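PDB 5Z87: EmGH1 from Erythrobacter marinus, which probably hydrolyses beta-glucosidic bonds, as a member of glycoside hydrolase family 3. Local coordinates for residues A148-R154 with M412-V418; T196-D200 with L625-I629; K406-R410 with E605-A610. All blocks are in the same frame, centred on the assembly; numbering follows the deposited sequence.

Contact 1: residues A148-R154 with M412-V418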
loop_
_atom_site.group_PDB
_atom_site.type_symbol
_atom_site.label_atom_id
_atom_site.label_comp_id
_atom_site.label_asym_id
_atom_site.label_seq_id
_atom_site.Cartn_x
_atom_site.Cartn_y
_atom_site.Cartn_z
ATOM N N ALA A 148 9.341 -16.184 15.085
ATOM C CA ALA A 148 10.322 -16.322 16.161
ATOM C C ALA A 148 11.552 -17.075 15.680
ATOM O O ALA A 148 12.691 -16.620 15.857
ATOM C CB ALA A 148 9.696 -17.039 17.360
ATOM N N MET A 149 11.342 -18.223 15.042
ATOM C CA MET A 149 12.478 -19.024 14.599
ATOM C C MET A 149 13.296 -18.294 13.548
ATOM O O MET A 149 14.510 -18.527 13.432
ATOM C CB MET A 149 11.997 -20.367 14.061
ATOM C CG MET A 149 11.422 -21.298 15.133
ATOM S SD MET A 149 11.336 -22.990 14.510
ATOM C CE MET A 149 9.820 -22.956 13.575
ATOM N N ALA A 150 12.655 -17.417 12.765
ATOM C CA ALA A 150 13.406 -16.623 11.793
ATOM C C ALA A 150 14.407 -15.699 12.475
ATOM O O ALA A 150 15.408 -15.310 11.856
ATOM C CB ALA A 150 12.449 -15.802 10.916
ATOM N N CYS A 151 14.144 -15.312 13.735
ATOM C CA CYS A 151 15.067 -14.423 14.433
ATOM C C CYS A 151 16.365 -15.114 14.771
ATOM O O CYS A 151 17.355 -14.435 15.052
ATOM C CB CYS A 151 14.478 -13.885 15.737
ATOM S SG CYS A 151 12.923 -13.044 15.628
ATOM N N ALA A 152 16.376 -16.446 14.749
ATOM C CA ALA A 152 17.552 -17.190 15.178
ATOM C C ALA A 152 18.672 -17.132 14.152
ATOM O O ALA A 152 19.848 -17.266 14.518
ATOM C CB ALA A 152 17.173 -18.643 15.461
ATOM N N PHE A 153 18.340 -16.942 12.874
ATOM C CA PHE A 153 19.333 -17.014 11.791
ATOM C C PHE A 153 20.179 -18.286 11.910
ATOM O O PHE A 153 21.402 -18.271 11.744
ATOM C CB PHE A 153 20.199 -15.747 11.749
ATOM C CG PHE A 153 19.459 -14.550 11.204
ATOM C CD1 PHE A 153 18.515 -13.890 11.989
ATOM C CD2 PHE A 153 19.660 -14.120 9.895
ATOM C CE1 PHE A 153 17.789 -12.796 11.493
ATOM C CE2 PHE A 153 18.948 -13.029 9.378
ATOM C CZ PHE A 153 18.003 -12.364 10.183
ATOM N N ARG A 154 19.504 -19.404 12.198
ATOM C CA ARG A 154 20.130 -20.722 12.331
ATOM C C ARG A 154 19.380 -21.706 11.441
ATOM O O ARG A 154 18.591 -22.527 11.930
ATOM C CB ARG A 154 20.116 -21.206 13.785
ATOM C CG ARG A 154 21.062 -20.472 14.726
ATOM C CD ARG A 154 22.503 -20.743 14.356
ATOM N NE ARG A 154 22.828 -22.164 14.458
ATOM C CZ ARG A 154 23.137 -22.786 15.593
ATOM N NH1 ARG A 154 23.175 -22.117 16.742
ATOM N NH2 ARG A 154 23.416 -24.081 15.574
ATOM N N MET A 412 16.078 -23.891 20.425
ATOM C CA MET A 412 15.679 -22.984 19.356
ATOM C C MET A 412 15.258 -21.634 19.931
ATOM O O MET A 412 15.692 -20.580 19.451
ATOM C CB MET A 412 14.559 -23.603 18.524
ATOM C CG MET A 412 14.239 -22.829 17.244
ATOM S SD MET A 412 15.662 -22.579 16.144
ATOM C CE MET A 412 15.287 -23.644 14.781
ATOM N N ALA A 413 14.444 -21.652 20.994
ATOM C CA ALA A 413 14.058 -20.412 21.659
ATOM C C ALA A 413 15.279 -19.632 22.150
ATOM O O ALA A 413 15.357 -18.409 21.959
ATOM C CB ALA A 413 13.105 -20.717 22.813
ATOM N N GLU A 414 16.254 -20.325 22.757
ATOM C CA GLU A 414 17.483 -19.670 23.218
ATOM C C GLU A 414 18.232 -18.974 22.080
ATOM O O GLU A 414 18.948 -17.989 22.319
ATOM C CB GLU A 414 18.407 -20.692 23.916
ATOM C CG GLU A 414 17.796 -21.289 25.211
ATOM C CD GLU A 414 18.680 -22.333 25.918
ATOM O OE1 GLU A 414 19.600 -22.900 25.287
ATOM O OE2 GLU A 414 18.443 -22.581 27.125
ATOM N N GLU A 415 18.096 -19.465 20.844
ATOM C CA GLU A 415 18.768 -18.845 19.707
ATOM C C GLU A 415 17.947 -17.732 19.068
ATOM O O GLU A 415 18.492 -16.962 18.273
ATOM C CB GLU A 415 19.096 -19.888 18.625
ATOM C CG GLU A 415 20.059 -20.987 19.033
ATOM C CD GLU A 415 21.513 -20.552 18.968
ATOM O OE1 GLU A 415 21.861 -19.740 18.085
ATOM O OE2 GLU A 415 22.309 -21.020 19.807
ATOM N N SER A 416 16.664 -17.631 19.398
ATOM C CA SER A 416 15.726 -16.771 18.690
ATOM C C SER A 416 15.382 -15.493 19.427
ATOM O O SER A 416 15.134 -14.470 18.778
ATOM C CB SER A 416 14.421 -17.521 18.429
ATOM O OG SER A 416 14.673 -18.649 17.617
ATOM N N ILE A 417 15.323 -15.526 20.759
ATOM C CA ILE A 417 14.888 -14.344 21.496
ATOM C C ILE A 417 15.830 -13.178 21.204
ATOM O O ILE A 417 17.058 -13.330 21.186
ATOM C CB ILE A 417 14.780 -14.661 22.993
ATOM C CG1 ILE A 417 13.729 -15.753 23.204
ATOM C CG2 ILE A 417 14.370 -13.430 23.763
ATOM C CD1 ILE A 417 13.770 -16.394 24.563
ATOM N N VAL A 418 15.244 -12.014 20.918
ATOM C CA VAL A 418 15.975 -10.833 20.471
ATOM C C VAL A 418 16.103 -9.858 21.633
ATOM O O VAL A 418 15.103 -9.522 22.282
ATOM C CB VAL A 418 15.262 -10.150 19.288
ATOM C CG1 VAL A 418 16.022 -8.865 18.868
ATOM C CG2 VAL A 418 15.067 -11.115 18.122
#
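Ala152 and Ser416 bring their CA atoms within 4.0 Å where the C-terminal ends of helices 146-150 and 403-416 meet. The first helix belongs to the TIM-barrel-type N-terminal region of this family 3 hydrolase, and the second leads into strand 418-422 of the C-terminal sheet. The backbones make a CA-H...O contact, Ala152 CA lying 3.2 Å from Glu415 O. Small side chains permit this: Ala152 CB sits 3.3 Å from Ser416 OG, whose hydroxyl turns back to donate to Met412 O from above the carbonyl plane. Glu415 N reaches the same oxygen from the other face of that plane, so two donors grip it. Met149 and Met412 cross at about a right angle, their CG atoms 3.8 Å apart; Met412 CG lies anti to the backbone N (chi1 -170°) and the chain then bends at chi2, bringing its end nearer Met149. Met157 and Val161 of helix 155-171 pack against Met412. Cys151 CB meets Val418 CG2 at 3.7 Å. Arg154 forms salt bridges with Asp156 through NE and with Glu415 through NH1. Glu415 OE1, also paired with Lys730, lies 3.0 Å from Arg154 NH1, near the guanidinium plane, while the carboxylate stands 83° to it.

Contact 2: residues T196-D200 with L625-I629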
loop_
_atom_site.group_PDB
_atom_site.type_symbol
_atom_site.label_atom_id
_atom_site.label_comp_id
_atom_site.label_asym_id
_atom_site.label_seq_id
_atom_site.Cartn_x
_atom_site.Cartn_y
_atom_site.Cartn_z
ATOM N N THR A 196 5.094 -16.254 8.818
ATOM C CA THR A 196 6.115 -16.052 7.805
ATOM C C THR A 196 7.486 -15.957 8.449
ATOM O O THR A 196 7.623 -15.836 9.664
ATOM C CB THR A 196 5.859 -14.774 6.998
ATOM O OG1 THR A 196 6.191 -13.625 7.804
ATOM C CG2 THR A 196 4.435 -14.716 6.543
ATOM N N TRP A 197 8.507 -15.965 7.596
ATOM C CA TRP A 197 9.889 -15.810 8.017
ATOM C C TRP A 197 10.408 -14.395 7.781
ATOM O O TRP A 197 11.618 -14.179 7.689
ATOM C CB TRP A 197 10.752 -16.869 7.323
ATOM C CG TRP A 197 10.333 -18.248 7.819
ATOM C CD1 TRP A 197 9.187 -18.914 7.498
ATOM C CD2 TRP A 197 11.005 -19.065 8.797
ATOM N NE1 TRP A 197 9.114 -20.100 8.184
ATOM C CE2 TRP A 197 10.223 -20.225 8.979
ATOM C CE3 TRP A 197 12.209 -18.942 9.509
ATOM C CZ2 TRP A 197 10.602 -21.255 9.853
ATOM C CZ3 TRP A 197 12.585 -19.970 10.365
ATOM C CH2 TRP A 197 11.782 -21.108 10.531
ATOM N N GLY A 198 9.521 -13.423 7.705
ATOM C CA GLY A 198 9.944 -12.045 7.702
ATOM C C GLY A 198 9.740 -11.375 6.363
ATOM O O GLY A 198 8.991 -11.842 5.502
ATOM N N GLU A 199 10.438 -10.252 6.192
ATOM C CA GLU A 199 10.320 -9.429 5.000
ATOM C C GLU A 199 11.404 -9.699 3.958
ATOM O O GLU A 199 11.274 -9.239 2.820
ATOM C CB GLU A 199 10.360 -7.937 5.396
ATOM C CG GLU A 199 11.748 -7.412 5.813
ATOM C CD GLU A 199 11.714 -5.986 6.400
ATOM O OE1 GLU A 199 10.702 -5.630 7.046
ATOM O OE2 GLU A 199 12.703 -5.233 6.221
ATOM N N ASP A 200 12.457 -10.387 4.308
ATOM C CA ASP A 200 13.587 -10.412 3.378
ATOM C C ASP A 200 13.519 -11.626 2.454
ATOM O O ASP A 200 13.381 -12.756 2.939
ATOM C CB ASP A 200 14.902 -10.444 4.126
ATOM C CG ASP A 200 16.079 -10.510 3.189
ATOM O OD1 ASP A 200 16.203 -9.600 2.343
ATOM O OD2 ASP A 200 16.867 -11.467 3.286
ATOM N N LEU A 625 16.298 -9.299 14.357
ATOM C CA LEU A 625 14.974 -9.050 13.779
ATOM C C LEU A 625 14.942 -9.479 12.313
ATOM O O LEU A 625 15.855 -9.131 11.546
ATOM C CB LEU A 625 14.604 -7.578 13.911
ATOM C CG LEU A 625 14.133 -7.210 15.317
ATOM C CD1 LEU A 625 13.929 -5.709 15.429
ATOM C CD2 LEU A 625 12.853 -7.972 15.682
ATOM N N PRO A 626 13.953 -10.271 11.893
ATOM C CA PRO A 626 13.819 -10.619 10.467
ATOM C C PRO A 626 12.859 -9.707 9.711
ATOM O O PRO A 626 12.568 -9.987 8.538
ATOM C CB PRO A 626 13.262 -12.042 10.542
ATOM C CG PRO A 626 12.321 -11.972 11.757
ATOM C CD PRO A 626 12.994 -11.019 12.734
ATOM N N VAL A 627 12.357 -8.667 10.372
ATOM C CA VAL A 627 11.542 -7.624 9.770
ATOM C C VAL A 627 12.099 -6.285 10.229
ATOM O O VAL A 627 12.859 -6.201 11.197
ATOM C CB VAL A 627 10.059 -7.733 10.177
ATOM C CG1 VAL A 627 9.397 -8.923 9.530
ATOM C CG2 VAL A 627 9.953 -7.800 11.714
ATOM N N THR A 628 11.682 -5.226 9.541
ATOM C CA THR A 628 11.883 -3.870 10.027
ATOM C C THR A 628 10.722 -3.528 10.948
ATOM O O THR A 628 9.578 -3.887 10.665
ATOM C CB THR A 628 11.957 -2.874 8.864
ATOM O OG1 THR A 628 13.144 -3.115 8.114
ATOM C CG2 THR A 628 11.984 -1.424 9.370
ATOM N N ILE A 629 11.007 -2.854 12.058
ATOM C CA ILE A 629 9.942 -2.380 12.939
ATOM C C ILE A 629 9.776 -0.880 12.712
ATOM O O ILE A 629 10.644 -0.089 13.098
ATOM C CB ILE A 629 10.228 -2.687 14.414
ATOM C CG1 ILE A 629 10.419 -4.201 14.635
ATOM C CG2 ILE A 629 9.092 -2.135 15.263
ATOM C CD1 ILE A 629 9.178 -5.028 14.287
HETATM O O HOH W 1 13.163 -12.030 6.647
#
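A buried polar contact between two loops joins Glu199 to Pro626 and Thr628, between the barrel-type N-terminal and the C-terminal regions of the family 3 fold. Residues 196-200 run into helix 201-216, and residues 625-629 belong to the long connection that follows helix 607-615. The backbones are joined directly by Glu199 N, which donates to Pro626 O at 3.2 Å. Beside this bond a water donates to both Trp197 O and Pro626 O and accepts from Asp200 N. Gly198 CA makes a CA-H...O contact with Pro626 O at 3.4 Å and lies 3.7 Å from Val627 CG1. From Glu199 the side chain leaves with CG between backbone N and carbonyl carbon (chi1 73°) and then extends to Thr628, which it grips with both oxygens. Thr628 N donates to Glu199 OE1 over 2.7 Å, nearly straight at 170° but from well above the carboxylate plane. Thr628 OG1 donates to Glu199 OE2 over 2.9 Å, on its syn side and much closer to that plane. Tyr640 N adds a third donor to the carboxylate, at OE2. These three donors hold the group's rotation and would probably stabilise its charged form in this buried setting.

Contact 3: residues K406-R410 with E605-A610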
loop_
_atom_site.group_PDB
_atom_site.type_symbol
_atom_site.label_atom_id
_atom_site.label_comp_id
_atom_site.label_asym_id
_atom_site.label_seq_id
_atom_site.Cartn_x
_atom_site.Cartn_y
_atom_site.Cartn_z
ATOM N N LYS A 406 11.798 -31.896 22.973
ATOM C CA LYS A 406 11.595 -30.780 23.896
ATOM C C LYS A 406 12.878 -29.972 24.064
ATOM O O LYS A 406 12.841 -28.736 24.116
ATOM C CB LYS A 406 11.097 -31.289 25.246
ATOM C CG LYS A 406 9.678 -31.817 25.218
ATOM C CD LYS A 406 9.100 -32.006 26.629
ATOM C CE LYS A 406 9.772 -33.169 27.357
ATOM N NZ LYS A 406 8.978 -33.622 28.538
ATOM N N LEU A 407 14.029 -30.648 24.107
ATOM C CA LEU A 407 15.281 -29.920 24.268
ATOM C C LEU A 407 15.597 -29.094 23.024
ATOM O O LEU A 407 16.050 -27.943 23.132
ATOM C CB LEU A 407 16.416 -30.884 24.594
ATOM C CG LEU A 407 17.813 -30.265 24.499
ATOM C CD1 LEU A 407 18.001 -29.129 25.518
ATOM C CD2 LEU A 407 18.882 -31.334 24.653
ATOM N N LEU A 408 15.343 -29.651 21.836
ATOM C CA LEU A 408 15.486 -28.863 20.619
ATOM C C LEU A 408 14.597 -27.622 20.668
ATOM O O LEU A 408 15.046 -26.517 20.350
ATOM C CB LEU A 408 15.166 -29.721 19.396
ATOM C CG LEU A 408 15.252 -29.016 18.039
ATOM C CD1 LEU A 408 16.635 -28.411 17.833
ATOM C CD2 LEU A 408 14.924 -29.984 16.909
ATOM N N ALA A 409 13.350 -27.774 21.120
ATOM C CA ALA A 409 12.461 -26.623 21.232
ATOM C C ALA A 409 13.004 -25.580 22.208
ATOM O O ALA A 409 12.851 -24.369 21.988
ATOM C CB ALA A 409 11.072 -27.081 21.660
ATOM N N ARG A 410 13.626 -26.029 23.299
ATOM C CA ARG A 410 14.275 -25.101 24.219
ATOM C C ARG A 410 15.460 -24.403 23.556
ATOM O O ARG A 410 15.579 -23.168 23.607
ATOM C CB ARG A 410 14.716 -25.853 25.473
ATOM C CG ARG A 410 15.762 -25.152 26.297
ATOM C CD ARG A 410 15.113 -24.479 27.470
ATOM N NE ARG A 410 15.489 -25.083 28.746
ATOM C CZ ARG A 410 16.208 -24.451 29.671
ATOM N NH1 ARG A 410 16.619 -23.200 29.448
ATOM N NH2 ARG A 410 16.503 -25.059 30.818
ATOM N N GLU A 605 7.152 -24.127 23.321
ATOM C CA GLU A 605 6.647 -24.733 24.547
ATOM C C GLU A 605 7.684 -24.749 25.665
ATOM O O GLU A 605 7.311 -24.839 26.837
ATOM C CB GLU A 605 6.126 -26.143 24.263
ATOM C CG GLU A 605 7.171 -27.110 23.765
ATOM C CD GLU A 605 6.738 -28.554 23.949
ATOM O OE1 GLU A 605 5.803 -29.002 23.240
ATOM O OE2 GLU A 605 7.320 -29.234 24.823
ATOM N N GLN A 606 8.963 -24.638 25.334
ATOM C CA GLN A 606 10.019 -24.471 26.320
ATOM C C GLN A 606 10.415 -23.003 26.504
ATOM O O GLN A 606 11.464 -22.720 27.088
ATOM C CB GLN A 606 11.239 -25.309 25.924
ATOM C CG GLN A 606 10.974 -26.816 25.938
ATOM C CD GLN A 606 10.392 -27.314 27.266
ATOM O OE1 GLN A 606 10.972 -27.091 28.327
ATOM N NE2 GLN A 606 9.237 -27.987 27.204
ATOM N N GLY A 607 9.585 -22.067 26.038
ATOM C CA GLY A 607 10.013 -20.676 25.976
ATOM C C GLY A 607 10.277 -20.061 27.339
ATOM O O GLY A 607 11.219 -19.280 27.503
ATOM N N GLY A 608 9.453 -20.400 28.330
ATOM C CA GLY A 608 9.630 -19.842 29.661
ATOM C C GLY A 608 11.012 -20.096 30.230
ATOM O O GLY A 608 11.584 -19.230 30.897
ATOM N N HIS A 609 11.572 -21.279 29.962
ATOM C CA HIS A 609 12.924 -21.576 30.435
ATOM C C HIS A 609 13.966 -20.772 29.670
ATOM O O HIS A 609 14.942 -20.284 30.258
ATOM C CB HIS A 609 13.223 -23.078 30.311
ATOM C CG HIS A 609 12.347 -23.950 31.163
ATOM N ND1 HIS A 609 12.215 -23.771 32.525
ATOM C CD2 HIS A 609 11.578 -25.020 30.850
ATOM C CE1 HIS A 609 11.388 -24.681 33.008
ATOM N NE2 HIS A 609 10.989 -25.452 32.012
ATOM N N ALA A 610 13.794 -20.640 28.352
ATOM C CA ALA A 610 14.785 -19.911 27.571
ATOM C C ALA A 610 14.795 -18.429 27.942
ATOM O O ALA A 610 15.862 -17.822 28.052
ATOM C CB ALA A 610 14.531 -20.112 26.077
HETATM O O HOH W 2 10.466 -23.621 23.026
#
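The N-terminal end of helix 607-615 rests against helix 403-416 through Gln606, the N-cap residue, which packs on Arg410 and Lys406. Gln606 CB lies 3.5 Å from Arg410 CB, and its CG comes 3.2 Å from Lys406 O. Beyond CG the chain bends at chi2 (-53°); the Gln606 and Lys406 side chains cross obliquely, Gln606 NE2 4.1 Å from Lys406 CD, and NE2 makes a weak hydrogen bond to Glu605 OE2. A water links the two backbones, donating to Ala409 O and accepting from Gln606 N. Helix 607-615 follows strand 596-601 of the C-terminal sheet in the family 3 fold, and helix 403-416 leads into the adjacent antiparallel strand, 418-422. One turn along, Arg410 lays one guanidinium face against His609 CB, which stands 3.3 Å from Arg410 CZ, over the centre of the group; the imidazole plane is inclined 37° to it. Arg410 NH1 is held by Glu414 in a salt bridge and by a hydrogen bond to Ser613 OG. At the other end Glu605 OE2 meets the methylene chain of Lys406, 3.5 Å from Lys406 CG; the carboxylate forms its salt bridge with Arg401, through OE2, and OE1 accepts from Gln142 N.

Contact 1 lies between the other two, its centre about 12 Å from the centre of each. Trp197 and Pro626 of contact 2 pack against residues 149-151: Ala150 CB is 3.4 Å from Trp197 CE3, and Cys151 SG is 3.5 Å from Pro626 CD. Contact 3 shares helix 403-416 with contact 1, and Ala610 CB reaches Ala413 CB at 3.6 Å on the side of that helix turned away from residues 148-154. Contacts 2 and 3 do not touch, their nearest atoms being about 11 Å apart. All three lie away from the dithiothreitol pocket and the magnesium site at Asp713 and Ile715; the Val627 side chain of contact 2 is about 13 Å from a bound magnesium ion.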